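Local coordinates for protein beta-glucoside phosphorylase BglX (Unidentified, PDB 5VQE) that cleaves beta-glucosides, probably by transferring the glucosyl group to phosphate, as a glycoside phosphorylase of family GH3, at residues Asp31-Gln36 with Glu341-Ala346; Gly312-Thr317 with Val347-Gly352; Met299-Ala304 with Thr323-Ala328; Val293-Ser298 with Pro306-Asn311; Ser4-Lys9 with Glu16-Val21. One frame throughout, in Å; residues are numbered along the deposited sequence. Where two conformers were deposited one is given.

Overall arrangement
Contacts 1 to 4 lie on the same side of the chain's centre and fall inside the GH3 N-terminal domain, which belongs to the TIM-barrel clan. Contact 5 comes first along the chain, between helices 3-6 and 15-27. Contact 1 then joins helix 30-36 to helix 340-356, an early helix to a late one, closing a long loop in which contacts 3 and 4 are nested. Contact 2 follows contact 4, its segments alternating with those of contacts 1 and 3. Contacts 1 and 2 share helix 340-356, with centres 8 Å apart; contacts 3 and 4 share a helix too, 301-310. Contacts 2 to 4 pack the elements around strand 316-317. Contact 5 is about 31 Å from contact 3, centre to centre.

Contact 1 (Asp31-Gln36 with Glu341-Ala346)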
# COMPACT_ATOMS: atom_id res chain seq x y z
N ASP A 31 -28.21 11.95 12.61
CA ASP A 31 -26.88 11.98 13.22
C ASP A 31 -26.21 10.60 13.16
O ASP A 31 -24.99 10.51 12.96
CB ASP A 31 -26.97 12.46 14.66
CG ASP A 31 -26.97 13.97 14.78
OD1 ASP A 31 -26.76 14.66 13.77
OD2 ASP A 31 -27.18 14.46 15.92
N GLU A 32 -26.99 9.54 13.34
CA GLU A 32 -26.43 8.19 13.27
C GLU A 32 -26.06 7.83 11.84
O GLU A 32 -25.06 7.14 11.60
CB GLU A 32 -27.42 7.17 13.82
CG GLU A 32 -27.53 7.18 15.32
CD GLU A 32 -28.60 6.23 15.81
OE1 GLU A 32 -29.76 6.36 15.36
OE2 GLU A 32 -28.27 5.35 16.62
N LYS A 33 -26.87 8.25 10.87
CA LYS A 33 -26.54 8.00 9.48
C LYS A 33 -25.28 8.75 9.08
O LYS A 33 -24.38 8.18 8.45
CB LYS A 33 -27.72 8.39 8.58
CG LYS A 33 -28.89 7.41 8.62
CD LYS A 33 -30.07 7.95 7.83
CE LYS A 33 -31.35 7.17 8.07
NZ LYS A 33 -32.49 7.75 7.30
N LEU A 34 -25.17 10.02 9.47
CA LEU A 34 -23.95 10.78 9.20
C LEU A 34 -22.73 10.10 9.81
O LEU A 34 -21.66 10.08 9.19
CB LEU A 34 -24.09 12.22 9.72
CG LEU A 34 -25.14 13.09 9.01
CD1 LEU A 34 -25.32 14.43 9.71
CD2 LEU A 34 -24.76 13.30 7.54
N GLY A 35 -22.87 9.55 11.01
CA GLY A 35 -21.73 8.90 11.64
C GLY A 35 -21.30 7.64 10.89
O GLY A 35 -20.11 7.32 10.82
N GLN A 36 -22.27 6.91 10.33
CA GLN A 36 -21.94 5.72 9.54
C GLN A 36 -21.01 6.05 8.38
O GLN A 36 -20.26 5.18 7.92
CB GLN A 36 -23.22 5.08 9.00
CG GLN A 36 -24.01 4.26 10.01
CD GLN A 36 -23.22 3.09 10.55
OE1 GLN A 36 -22.88 2.16 9.82
NE2 GLN A 36 -22.90 3.14 11.84
N GLU A 341 -31.59 11.94 0.43
CA GLU A 341 -31.75 10.76 -0.41
C GLU A 341 -30.40 10.13 -0.72
O GLU A 341 -30.26 8.90 -0.74
CB GLU A 341 -32.50 11.15 -1.69
CG GLU A 341 -33.98 11.52 -1.45
CD GLU A 341 -34.23 12.96 -0.96
OE1 GLU A 341 -33.28 13.78 -0.93
OE2 GLU A 341 -35.39 13.26 -0.61
N ARG A 342 -29.38 10.96 -0.94
CA ARG A 342 -28.03 10.45 -1.15
C ARG A 342 -27.43 9.92 0.16
O ARG A 342 -26.69 8.93 0.15
CB ARG A 342 -27.18 11.56 -1.75
CG ARG A 342 -25.73 11.22 -1.95
CD ARG A 342 -25.46 10.14 -2.98
NE ARG A 342 -24.14 9.60 -2.66
CZ ARG A 342 -23.84 8.32 -2.52
NH1 ARG A 342 -24.73 7.37 -2.74
NH2 ARG A 342 -22.60 7.99 -2.18
N LEU A 343 -27.74 10.56 1.28
CA LEU A 343 -27.31 10.03 2.57
C LEU A 343 -27.82 8.61 2.78
O LEU A 343 -27.06 7.72 3.17
CB LEU A 343 -27.80 10.94 3.70
CG LEU A 343 -27.54 10.45 5.12
CD1 LEU A 343 -26.05 10.30 5.37
CD2 LEU A 343 -28.15 11.40 6.14
N ASP A 344 -29.10 8.38 2.51
CA ASP A 344 -29.67 7.05 2.71
C ASP A 344 -29.03 6.03 1.78
O ASP A 344 -28.88 4.86 2.15
CB ASP A 344 -31.19 7.08 2.49
CG ASP A 344 -31.93 7.67 3.67
OD1 ASP A 344 -31.31 7.89 4.72
OD2 ASP A 344 -33.15 7.92 3.54
N GLU A 345 -28.65 6.45 0.57
CA GLU A 345 -28.07 5.53 -0.39
C GLU A 345 -26.65 5.16 0.00
O GLU A 345 -26.23 4.01 -0.14
CB GLU A 345 -28.12 6.16 -1.78
CG GLU A 345 -27.72 5.23 -2.91
CD GLU A 345 -27.74 5.94 -4.24
OE1 GLU A 345 -27.23 7.08 -4.32
OE2 GLU A 345 -28.26 5.35 -5.22
N ALA A 346 -25.89 6.13 0.52
CA ALA A 346 -24.55 5.83 1.01
C ALA A 346 -24.61 4.86 2.19
O ALA A 346 -23.89 3.86 2.23
CB ALA A 346 -23.85 7.13 1.41
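Leu-343 lays its two methyl groups against Lys-33 and Leu-34 of the facing helix. Its CD2 is 3.9 Å from Lys-33 CB, while CD1 meets Leu-34 CD2 at 3.9 Å, the two leucine side chains crossing at about a right angle. With CG anti to the backbone N (chi1 174°), Leu-343 points its branch across the gap between the helices. Past this apolar patch the extended Lys-33 chain runs on to Asp-344, where NZ makes a salt bridge of 2.8 Å to OD1. The ammonium comes in on the syn side of that oxygen, 26° out of the carboxylate plane, and the CD methylene also lies close to OD1. Were Lys-33 cut back to an alanine, the CB contact would remain but the Asp-344 carboxylate would probably lose this charged mate. Arg-342, next to Leu-343, instead bonds Glu-345 OE1 through NH1 and Asp-314 OD1 through NH2. The axes of segments 31-36 and 341-346 come within 9.7 Å and cross at 55°. Phe-326 and Leu-333 of helix 322-335 close in on the leucines, whereas Leu-25 of helix 15-27 covers the Lys-33 and Asp-344 side.

Contact 2 (Gly312-Thr317 with Val347-Gly352); sequences GADMLT and VARILG
The backbone O of Asp-314 meets the CD1 methyl of Ile-350 at 3.4 Å where the chain entering strand 316-317 passes helix 340-356; the nearest CA atoms, those of Asp-314 and Val-347, are 7.1 Å apart, and the backbones share no direct hydrogen bond. This is strand-to-helix packing in the TIM-barrel-clan domain: an outermost strand of a parallel sheet against a helix that follows it in the chain. Gly-312, with positive phi, ends the preceding helix in a Schellman motif and turns the chain toward the strand. Met-315 has CG anti to its N (chi1 173°) and bends at chi3, which sets CE against Ile-350 CG1 at 3.9 Å. The Asp-314 carbonyl is buried here with no polar partner in the model. Arg-349 passes its CD methylene 3.6 Å from Asp-314 OD2, and the carboxylate and guanidinium planes are 23° apart, yet the charged atoms do not pair directly. The carboxylate is held instead by Arg-276, Arg-342 and the backbone N of Ile-285, while Arg-349 NH2 bonds Asn-282. That set of cationic partners would probably help to keep the buried Asp-314 ionised. One water bridges the two side chains: it donates to Asp-314 OD1 at 2.7 Å and accepts from Arg-349 NH1 at 2.8 Å, lying in the guanidinium plane.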
# COMPACT_ATOMS: atom_id res chain seq x y z
N GLY A 312 -20.60 11.08 -4.81
CA GLY A 312 -20.52 9.66 -5.08
C GLY A 312 -19.76 8.81 -4.09
O GLY A 312 -19.81 7.58 -4.17
N ALA A 313 -19.05 9.43 -3.16
CA ALA A 313 -18.38 8.67 -2.11
C ALA A 313 -19.40 8.19 -1.08
O ALA A 313 -20.32 8.92 -0.72
CB ALA A 313 -17.31 9.53 -1.43
N ASP A 314 -19.23 6.95 -0.63
CA ASP A 314 -20.09 6.42 0.42
C ASP A 314 -19.52 6.64 1.81
O ASP A 314 -20.29 6.71 2.78
CB ASP A 314 -20.31 4.92 0.21
CG ASP A 314 -20.96 4.60 -1.12
OD1 ASP A 314 -21.95 5.29 -1.47
OD2 ASP A 314 -20.47 3.69 -1.82
N MET A 315 -18.20 6.78 1.93
CA MET A 315 -17.55 6.88 3.22
C MET A 315 -16.36 7.84 3.16
O MET A 315 -15.58 7.83 2.20
CB MET A 315 -17.11 5.49 3.69
CG MET A 315 -16.28 5.45 4.94
SD MET A 315 -16.14 3.78 5.64
CE MET A 315 -17.67 3.02 5.21
N LEU A 316 -16.24 8.66 4.21
CA LEU A 316 -15.11 9.54 4.41
C LEU A 316 -14.10 8.85 5.30
O LEU A 316 -14.45 8.39 6.40
CB LEU A 316 -15.54 10.86 5.05
CG LEU A 316 -16.46 11.75 4.22
CD1 LEU A 316 -17.27 12.69 5.11
CD2 LEU A 316 -15.66 12.56 3.23
N THR A 317 -12.86 8.78 4.85
CA THR A 317 -11.81 8.07 5.58
C THR A 317 -11.04 9.07 6.43
O THR A 317 -10.21 9.84 5.92
CB THR A 317 -10.91 7.31 4.61
OG1 THR A 317 -11.72 6.42 3.85
CG2 THR A 317 -9.84 6.52 5.35
N VAL A 347 -25.48 5.15 3.17
CA VAL A 347 -25.57 4.30 4.34
C VAL A 347 -26.07 2.91 3.97
O VAL A 347 -25.66 1.91 4.57
CB VAL A 347 -26.47 4.96 5.40
CG1 VAL A 347 -26.74 4.01 6.55
CG2 VAL A 347 -25.81 6.22 5.91
N ALA A 348 -26.96 2.82 2.98
CA ALA A 348 -27.42 1.51 2.54
C ALA A 348 -26.26 0.66 2.04
O ALA A 348 -26.19 -0.55 2.30
CB ALA A 348 -28.48 1.65 1.45
N ARG A 349 -25.32 1.27 1.31
CA ARG A 349 -24.19 0.51 0.80
C ARG A 349 -23.21 0.16 1.91
O ARG A 349 -22.54 -0.88 1.84
CB ARG A 349 -23.48 1.28 -0.32
CG ARG A 349 -24.07 1.02 -1.69
CD ARG A 349 -23.11 1.44 -2.79
NE ARG A 349 -23.54 0.99 -4.11
CZ ARG A 349 -24.23 1.73 -4.98
NH1 ARG A 349 -24.60 2.96 -4.69
NH2 ARG A 349 -24.56 1.22 -6.16
N ILE A 350 -23.12 0.99 2.95
CA ILE A 350 -22.29 0.68 4.11
C ILE A 350 -22.88 -0.49 4.89
O ILE A 350 -22.21 -1.48 5.17
CB ILE A 350 -22.14 1.92 5.00
CG1 ILE A 350 -21.44 3.04 4.23
CG2 ILE A 350 -21.40 1.58 6.27
CD1 ILE A 350 -21.49 4.38 4.92
N LEU A 351 -24.15 -0.36 5.26
CA LEU A 351 -24.82 -1.44 5.97
C LEU A 351 -24.84 -2.72 5.16
O LEU A 351 -24.75 -3.81 5.72
CB LEU A 351 -26.24 -1.02 6.32
CG LEU A 351 -26.34 0.12 7.32
CD1 LEU A 351 -27.78 0.61 7.40
CD2 LEU A 351 -25.86 -0.34 8.67
N GLY A 352 -24.94 -2.61 3.83
CA GLY A 352 -24.97 -3.80 3.00
C GLY A 352 -23.68 -4.59 3.07
O GLY A 352 -23.69 -5.82 3.00
O HOH W 1 -24.41 4.38 -2.24

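Contact 3 (Met299-Ala304 with Thr323-Ala328); sequences MPRHEA and TEDFKA
Arg-301 reaches from the first turn of helix 301-310 to Asp-325 on helix 322-335 and grips its carboxylate side-on with two nitrogens. The pair joins two helices of the TIM-barrel-clan domain that are separated along the chain by strand 316-317, an alpha-beta-alpha sequence in which the helices come side by side. Pro-300 occupies the N-cap position just before the first of them. The arginine has CG opposite its own backbone N (chi1 -174°) and stays extended from CG to NE, a shape that carries the guanidinium clear of its helix and across to the second one. Asp-325 takes the other choice, CG lying anti to the carbonyl carbon, and this brings both carboxylate oxygens up to the arginine. Arg-301 NE bonds Asp-325 OD1 at 2.9 Å and Arg-301 NH2 bonds Asp-325 OD2 at 2.9 Å, the latter nearly straight (170°); both acceptors lie close to the guanidinium plane. The match is less flat from the aspartate's side, because the two planes are turned 41° apart: OD1 is met on its syn side, OD2 from above the carboxylate plane. Further bonds fix each partner, Arg-301 NH2 to Thr-290 OG1 and Asp-325 OD2 to the backbone N of Leu-320, so the ion pair also ties the helices to the loops beside them. One turn along, Ala-328 lets the backbones approach to 5.0 Å between its CA and that of His-302. There the Ala-328 CB methyl rests 3.9 Å from the backbone O of His-302.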
# COMPACT_ATOMS: atom_id res chain seq x y z
N MET A 299 -10.67 22.44 -1.76
CA MET A 299 -12.00 22.98 -1.49
C MET A 299 -12.05 23.34 -0.01
O MET A 299 -11.40 22.67 0.80
CB MET A 299 -13.07 21.96 -1.87
CG MET A 299 -14.50 22.42 -1.75
SD MET A 299 -15.68 21.15 -2.28
CE MET A 299 -15.29 20.99 -4.01
N PRO A 300 -12.79 24.37 0.38
CA PRO A 300 -12.96 24.62 1.82
C PRO A 300 -13.55 23.38 2.48
O PRO A 300 -14.47 22.76 1.96
CB PRO A 300 -13.92 25.81 1.86
CG PRO A 300 -13.69 26.51 0.56
CD PRO A 300 -13.47 25.39 -0.43
N ARG A 301 -12.98 23.02 3.63
CA ARG A 301 -13.32 21.74 4.23
C ARG A 301 -14.81 21.63 4.56
O ARG A 301 -15.42 20.58 4.35
CB ARG A 301 -12.49 21.50 5.48
CG ARG A 301 -12.70 20.12 6.06
CD ARG A 301 -11.58 19.73 7.01
NE ARG A 301 -11.67 18.33 7.46
CZ ARG A 301 -11.13 17.29 6.83
NH1 ARG A 301 -10.45 17.45 5.69
NH2 ARG A 301 -11.27 16.07 7.34
N HIS A 302 -15.41 22.71 5.08
CA HIS A 302 -16.82 22.64 5.48
C HIS A 302 -17.71 22.29 4.30
O HIS A 302 -18.75 21.64 4.48
CB HIS A 302 -17.26 23.94 6.18
CG HIS A 302 -17.35 25.14 5.28
ND1 HIS A 302 -16.31 26.02 5.10
CD2 HIS A 302 -18.39 25.63 4.57
CE1 HIS A 302 -16.69 26.98 4.28
NE2 HIS A 302 -17.95 26.77 3.94
N GLU A 303 -17.33 22.70 3.09
CA GLU A 303 -18.04 22.29 1.88
C GLU A 303 -17.61 20.91 1.39
O GLU A 303 -18.44 20.17 0.85
CB GLU A 303 -17.81 23.30 0.75
CG GLU A 303 -18.34 24.70 1.00
CD GLU A 303 -17.77 25.72 0.01
OE1 GLU A 303 -17.13 25.31 -0.99
OE2 GLU A 303 -17.94 26.94 0.25
N ALA A 304 -16.33 20.56 1.57
CA ALA A 304 -15.78 19.37 0.93
C ALA A 304 -16.40 18.10 1.48
O ALA A 304 -16.76 17.19 0.71
CB ALA A 304 -14.27 19.33 1.10
N THR A 323 -15.03 17.11 15.91
CA THR A 323 -16.21 17.92 16.19
C THR A 323 -16.56 18.78 14.98
O THR A 323 -17.72 18.85 14.56
CB THR A 323 -15.98 18.78 17.42
OG1 THR A 323 -15.71 17.93 18.55
CG2 THR A 323 -17.20 19.65 17.72
N GLU A 324 -15.55 19.45 14.41
CA GLU A 324 -15.79 20.33 13.28
C GLU A 324 -16.26 19.55 12.06
O GLU A 324 -17.20 19.97 11.37
CB GLU A 324 -14.51 21.10 12.97
CG GLU A 324 -14.53 21.83 11.64
CD GLU A 324 -13.33 22.75 11.47
OE1 GLU A 324 -12.20 22.24 11.32
OE2 GLU A 324 -13.53 23.98 11.51
N ASP A 325 -15.62 18.41 11.78
CA ASP A 325 -15.98 17.62 10.61
C ASP A 325 -17.41 17.13 10.70
O ASP A 325 -18.16 17.18 9.71
CB ASP A 325 -15.01 16.45 10.45
CG ASP A 325 -13.64 16.89 9.95
OD1 ASP A 325 -13.46 18.10 9.67
OD2 ASP A 325 -12.75 16.02 9.84
N PHE A 326 -17.82 16.65 11.87
CA PHE A 326 -19.19 16.15 12.01
C PHE A 326 -20.19 17.29 11.89
O PHE A 326 -21.24 17.14 11.25
CB PHE A 326 -19.36 15.42 13.33
CG PHE A 326 -20.65 14.65 13.42
CD1 PHE A 326 -20.84 13.53 12.63
CD2 PHE A 326 -21.67 15.05 14.27
CE1 PHE A 326 -22.03 12.81 12.69
CE2 PHE A 326 -22.86 14.33 14.34
CZ PHE A 326 -23.04 13.22 13.55
N LYS A 327 -19.88 18.44 12.49
CA LYS A 327 -20.73 19.62 12.34
C LYS A 327 -20.85 20.02 10.88
O LYS A 327 -21.93 20.43 10.43
CB LYS A 327 -20.17 20.77 13.18
CG LYS A 327 -20.77 22.13 12.89
CD LYS A 327 -20.38 23.12 13.99
CE LYS A 327 -20.73 24.57 13.62
NZ LYS A 327 -20.12 25.55 14.57
N ALA A 328 -19.75 19.92 10.11
CA ALA A 328 -19.82 20.22 8.68
C ALA A 328 -20.79 19.29 7.96
O ALA A 328 -21.53 19.72 7.06
CB ALA A 328 -18.44 20.13 8.05

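Contact 4 (Val293-Ser298 with Pro306-Asn311)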
# COMPACT_ATOMS: atom_id res chain seq x y z
N VAL A 293 -3.08 16.68 2.07
CA VAL A 293 -3.06 17.97 1.40
C VAL A 293 -3.87 17.92 0.12
O VAL A 293 -4.60 18.87 -0.21
CB VAL A 293 -1.61 18.41 1.14
CG1 VAL A 293 -1.58 19.76 0.45
CG2 VAL A 293 -0.82 18.45 2.46
N GLY A 294 -3.76 16.83 -0.64
CA GLY A 294 -4.52 16.70 -1.87
C GLY A 294 -6.00 16.91 -1.69
O GLY A 294 -6.67 17.45 -2.58
N TYR A 295 -6.54 16.50 -0.54
CA TYR A 295 -7.94 16.76 -0.23
C TYR A 295 -8.13 18.17 0.30
O TYR A 295 -8.94 18.94 -0.23
CB TYR A 295 -8.45 15.74 0.79
CG TYR A 295 -9.95 15.76 0.98
CD1 TYR A 295 -10.53 16.42 2.06
CD2 TYR A 295 -10.79 15.13 0.06
CE1 TYR A 295 -11.91 16.44 2.23
CE2 TYR A 295 -12.17 15.15 0.23
CZ TYR A 295 -12.72 15.80 1.32
OH TYR A 295 -14.09 15.81 1.49
N THR A 296 -7.37 18.53 1.34
CA THR A 296 -7.66 19.77 2.07
C THR A 296 -7.47 21.00 1.20
O THR A 296 -8.17 22.00 1.39
CB THR A 296 -6.76 19.90 3.30
OG1 THR A 296 -5.38 19.91 2.90
CG2 THR A 296 -7.00 18.75 4.29
N CYS A 297 -6.55 20.95 0.24
CA CYS A 297 -6.25 22.13 -0.56
C CYS A 297 -7.21 22.32 -1.73
O CYS A 297 -7.13 23.35 -2.41
CB CYS A 297 -4.82 22.06 -1.10
SG CYS A 297 -4.65 20.99 -2.55
N SER A 298 -8.12 21.38 -1.97
CA SER A 298 -8.94 21.43 -3.17
C SER A 298 -10.23 22.20 -3.00
O SER A 298 -10.83 22.60 -4.01
CB SER A 298 -9.28 20.01 -3.63
OG SER A 298 -8.13 19.33 -4.10
N PRO A 306 -19.36 17.10 2.97
CA PRO A 306 -20.64 16.65 2.40
C PRO A 306 -20.59 16.52 0.90
O PRO A 306 -21.30 15.68 0.33
CB PRO A 306 -21.63 17.72 2.85
CG PRO A 306 -20.79 18.94 3.10
CD PRO A 306 -19.47 18.43 3.59
N THR A 307 -19.77 17.33 0.22
CA THR A 307 -19.71 17.27 -1.23
C THR A 307 -19.13 15.94 -1.71
O THR A 307 -19.57 15.40 -2.72
CB THR A 307 -18.91 18.45 -1.78
OG1 THR A 307 -19.62 19.67 -1.53
CG2 THR A 307 -18.66 18.31 -3.28
N SER A 308 -18.12 15.41 -1.00
CA SER A 308 -17.60 14.10 -1.38
C SER A 308 -18.73 13.07 -1.41
O SER A 308 -18.86 12.30 -2.36
CB SER A 308 -16.50 13.64 -0.43
OG SER A 308 -15.33 14.42 -0.57
N ILE A 309 -19.56 13.07 -0.36
CA ILE A 309 -20.65 12.10 -0.29
C ILE A 309 -21.67 12.37 -1.39
O ILE A 309 -22.11 11.45 -2.09
CB ILE A 309 -21.31 12.13 1.10
CG1 ILE A 309 -20.27 11.88 2.20
CG2 ILE A 309 -22.40 11.09 1.18
CD1 ILE A 309 -19.49 10.57 2.07
N GLN A 310 -22.08 13.64 -1.54
CA GLN A 310 -23.05 13.98 -2.57
C GLN A 310 -22.56 13.56 -3.95
O GLN A 310 -23.36 13.12 -4.79
CB GLN A 310 -23.34 15.48 -2.55
CG GLN A 310 -24.46 15.91 -3.51
CD GLN A 310 -25.79 15.27 -3.20
OE1 GLN A 310 -26.09 14.95 -2.05
NE2 GLN A 310 -26.60 15.07 -4.23
N ASN A 311 -21.26 13.68 -4.21
CA ASN A 311 -20.73 13.43 -5.54
C ASN A 311 -20.36 11.97 -5.77
O ASN A 311 -19.85 11.64 -6.85
CB ASN A 311 -19.52 14.34 -5.81
CG ASN A 311 -19.93 15.78 -6.03
OD1 ASN A 311 -21.11 16.12 -5.97
ND2 ASN A 311 -18.96 16.65 -6.29
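Tyr-295 and Ser-308 meet through their hydroxyls, the one polar link between these two helical segments. The tyrosine OH donates to Ser-308 OG at 2.8 Å. The serine oxygen lies at the ring edge, near the ring plane, also 3.3 Å from Tyr-295 CE2. With CG anti to the backbone N (chi1 -169°), the tyrosine ring is carried away from its own short helix and spans the gap; the nearest CA atoms, those of Tyr-295 and Ser-308, are as much as 10.1 Å apart. Ser-308 OG accepts from Tyr-295 and bonds the backbone O of Ser-265, so this buried hydroxyl is used both ways. Within segment 293-298, a further side-chain bond runs from Ser-298 OG back to Gly-294 O at 2.8 Å, tying the end of the turn to its start. Apolar and ring contacts come from neighbours: Ala-304 and Leu-305 of helix 301-310 touch the tyrosine, and the ring of His-242 meets it with planes about 55° apart. The Tyr-295 side chain is about 9 Å from the bound 2-deoxy-2-fluoroglucose. Leu-316 of strand 316-317 packs against both Tyr-295 and Ser-308, placing the bond between helices 293-296 and 301-310 beside that strand.

Contact 5 (Ser4-Lys9 with Glu16-Val21); sequences SILSIK and EQITWV
The N-terminal helix pair of the chain, the one-turn helix 3-6 and helix 15-27, is held here by aliphatic side chains. Leu-6 sits at its centre, facing Ile-18 and Val-21, which lie three residues apart on one side of the longer helix. Its CB rests 3.8 Å from Ile-18 CG1, and its CD1 methyl meets Val-21 CG1 tip to tip at 3.9 Å. Leu-6 and Ile-18 have their CA atoms 6.7 Å apart, the nearest pair of the two segments. The isoleucine uses both branches: CG1 and CD1 run along the Leu-6 CB, while CG2, anti to the backbone N, turns toward Leu-6 CD1. These N-terminal helices pack on helix 340-356 of the TIM-barrel-clan part of the chain, where Leu-351 touches Val-21 and Trp-20, and Arg-349 touches Ile-5. With a serine in place of Ile-18, a gap is likely to open beside Leu-6 CB, which would have less to pack on. At the exposed end of the contact, the Ser-7 CB methylene lies 4.1 Å from Ile-18 CD1. The serine hydroxyl does not bond across to helix 15-27; with OG between the backbone N and the carbonyl carbon (chi1 67°), it bonds Glu-3 O in the preceding turn.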
# COMPACT_ATOMS: atom_id res chain seq x y z
N SER A 4 -32.03 -3.25 -6.12
CA SER A 4 -31.24 -3.22 -7.35
C SER A 4 -29.75 -3.11 -7.07
O SER A 4 -28.93 -3.52 -7.91
CB SER A 4 -31.70 -2.07 -8.23
OG SER A 4 -31.52 -0.82 -7.57
N ILE A 5 -29.37 -2.56 -5.92
CA ILE A 5 -27.96 -2.52 -5.51
C ILE A 5 -27.58 -3.76 -4.73
O ILE A 5 -26.57 -4.42 -5.03
CB ILE A 5 -27.69 -1.25 -4.69
CG1 ILE A 5 -27.84 0.02 -5.54
CG2 ILE A 5 -26.29 -1.30 -4.06
CD1 ILE A 5 -27.92 1.29 -4.73
N LEU A 6 -28.37 -4.11 -3.71
CA LEU A 6 -27.94 -5.07 -2.70
C LEU A 6 -28.07 -6.53 -3.14
O LEU A 6 -27.43 -7.40 -2.54
CB LEU A 6 -28.73 -4.85 -1.41
CG LEU A 6 -28.56 -3.47 -0.79
CD1 LEU A 6 -29.51 -3.29 0.38
CD2 LEU A 6 -27.13 -3.25 -0.34
N SER A 7 -28.86 -6.83 -4.17
CA SER A 7 -29.04 -8.22 -4.58
C SER A 7 -28.03 -8.68 -5.62
O SER A 7 -28.00 -9.87 -5.94
CB SER A 7 -30.46 -8.44 -5.10
OG SER A 7 -30.68 -7.74 -6.31
N ILE A 8 -27.19 -7.79 -6.15
CA ILE A 8 -26.27 -8.15 -7.22
C ILE A 8 -24.83 -7.91 -6.77
O ILE A 8 -24.57 -7.31 -5.72
CB ILE A 8 -26.56 -7.37 -8.52
CG1 ILE A 8 -26.39 -5.87 -8.30
CG2 ILE A 8 -27.98 -7.70 -9.00
CD1 ILE A 8 -26.53 -5.03 -9.57
N LYS A 9 -23.91 -8.39 -7.59
CA LYS A 9 -22.48 -8.23 -7.37
C LYS A 9 -22.15 -6.77 -7.06
O LYS A 9 -22.67 -5.87 -7.74
CB LYS A 9 -21.73 -8.69 -8.62
CG LYS A 9 -20.22 -8.54 -8.57
CD LYS A 9 -19.57 -9.29 -9.72
CE LYS A 9 -19.60 -8.47 -10.99
NZ LYS A 9 -19.21 -9.32 -12.17
N GLU A 16 -33.50 -11.74 3.31
CA GLU A 16 -33.50 -11.42 4.74
C GLU A 16 -32.40 -10.42 5.09
O GLU A 16 -32.59 -9.57 5.97
CB GLU A 16 -33.36 -12.70 5.56
CG GLU A 16 -33.16 -12.46 7.03
N GLN A 17 -31.25 -10.51 4.42
CA GLN A 17 -30.17 -9.55 4.68
C GLN A 17 -30.57 -8.15 4.21
O GLN A 17 -30.23 -7.15 4.86
CB GLN A 17 -28.90 -9.99 3.97
CG GLN A 17 -28.24 -11.21 4.58
CD GLN A 17 -27.09 -11.72 3.75
OE1 GLN A 17 -27.25 -12.05 2.57
NE2 GLN A 17 -25.90 -11.77 4.35
N ILE A 18 -31.26 -8.07 3.08
CA ILE A 18 -31.74 -6.79 2.58
C ILE A 18 -32.78 -6.22 3.53
O ILE A 18 -32.84 -5.00 3.75
CB ILE A 18 -32.27 -6.95 1.15
CG1 ILE A 18 -31.12 -7.34 0.21
CG2 ILE A 18 -32.93 -5.67 0.66
CD1 ILE A 18 -31.54 -7.78 -1.19
N THR A 19 -33.61 -7.08 4.12
CA THR A 19 -34.59 -6.62 5.10
C THR A 19 -33.89 -6.05 6.33
O THR A 19 -34.33 -5.04 6.89
CB THR A 19 -35.54 -7.77 5.48
OG1 THR A 19 -36.37 -8.08 4.36
CG2 THR A 19 -36.44 -7.39 6.66
N TRP A 20 -32.78 -6.66 6.75
CA TRP A 20 -32.01 -6.11 7.86
C TRP A 20 -31.46 -4.73 7.51
O TRP A 20 -31.51 -3.81 8.33
CB TRP A 20 -30.87 -7.05 8.26
CG TRP A 20 -30.05 -6.47 9.37
CD1 TRP A 20 -30.31 -6.54 10.70
CD2 TRP A 20 -28.86 -5.69 9.23
NE1 TRP A 20 -29.34 -5.87 11.41
CE2 TRP A 20 -28.44 -5.33 10.53
CE3 TRP A 20 -28.10 -5.27 8.14
CZ2 TRP A 20 -27.30 -4.58 10.76
CZ3 TRP A 20 -26.97 -4.52 8.37
CH2 TRP A 20 -26.58 -4.18 9.67
N VAL A 21 -30.90 -4.57 6.31
CA VAL A 21 -30.34 -3.28 5.92
C VAL A 21 -31.42 -2.20 5.98
O VAL A 21 -31.21 -1.13 6.56
CB VAL A 21 -29.73 -3.36 4.51
CG1 VAL A 21 -29.31 -1.98 4.03
CG2 VAL A 21 -28.53 -4.30 4.49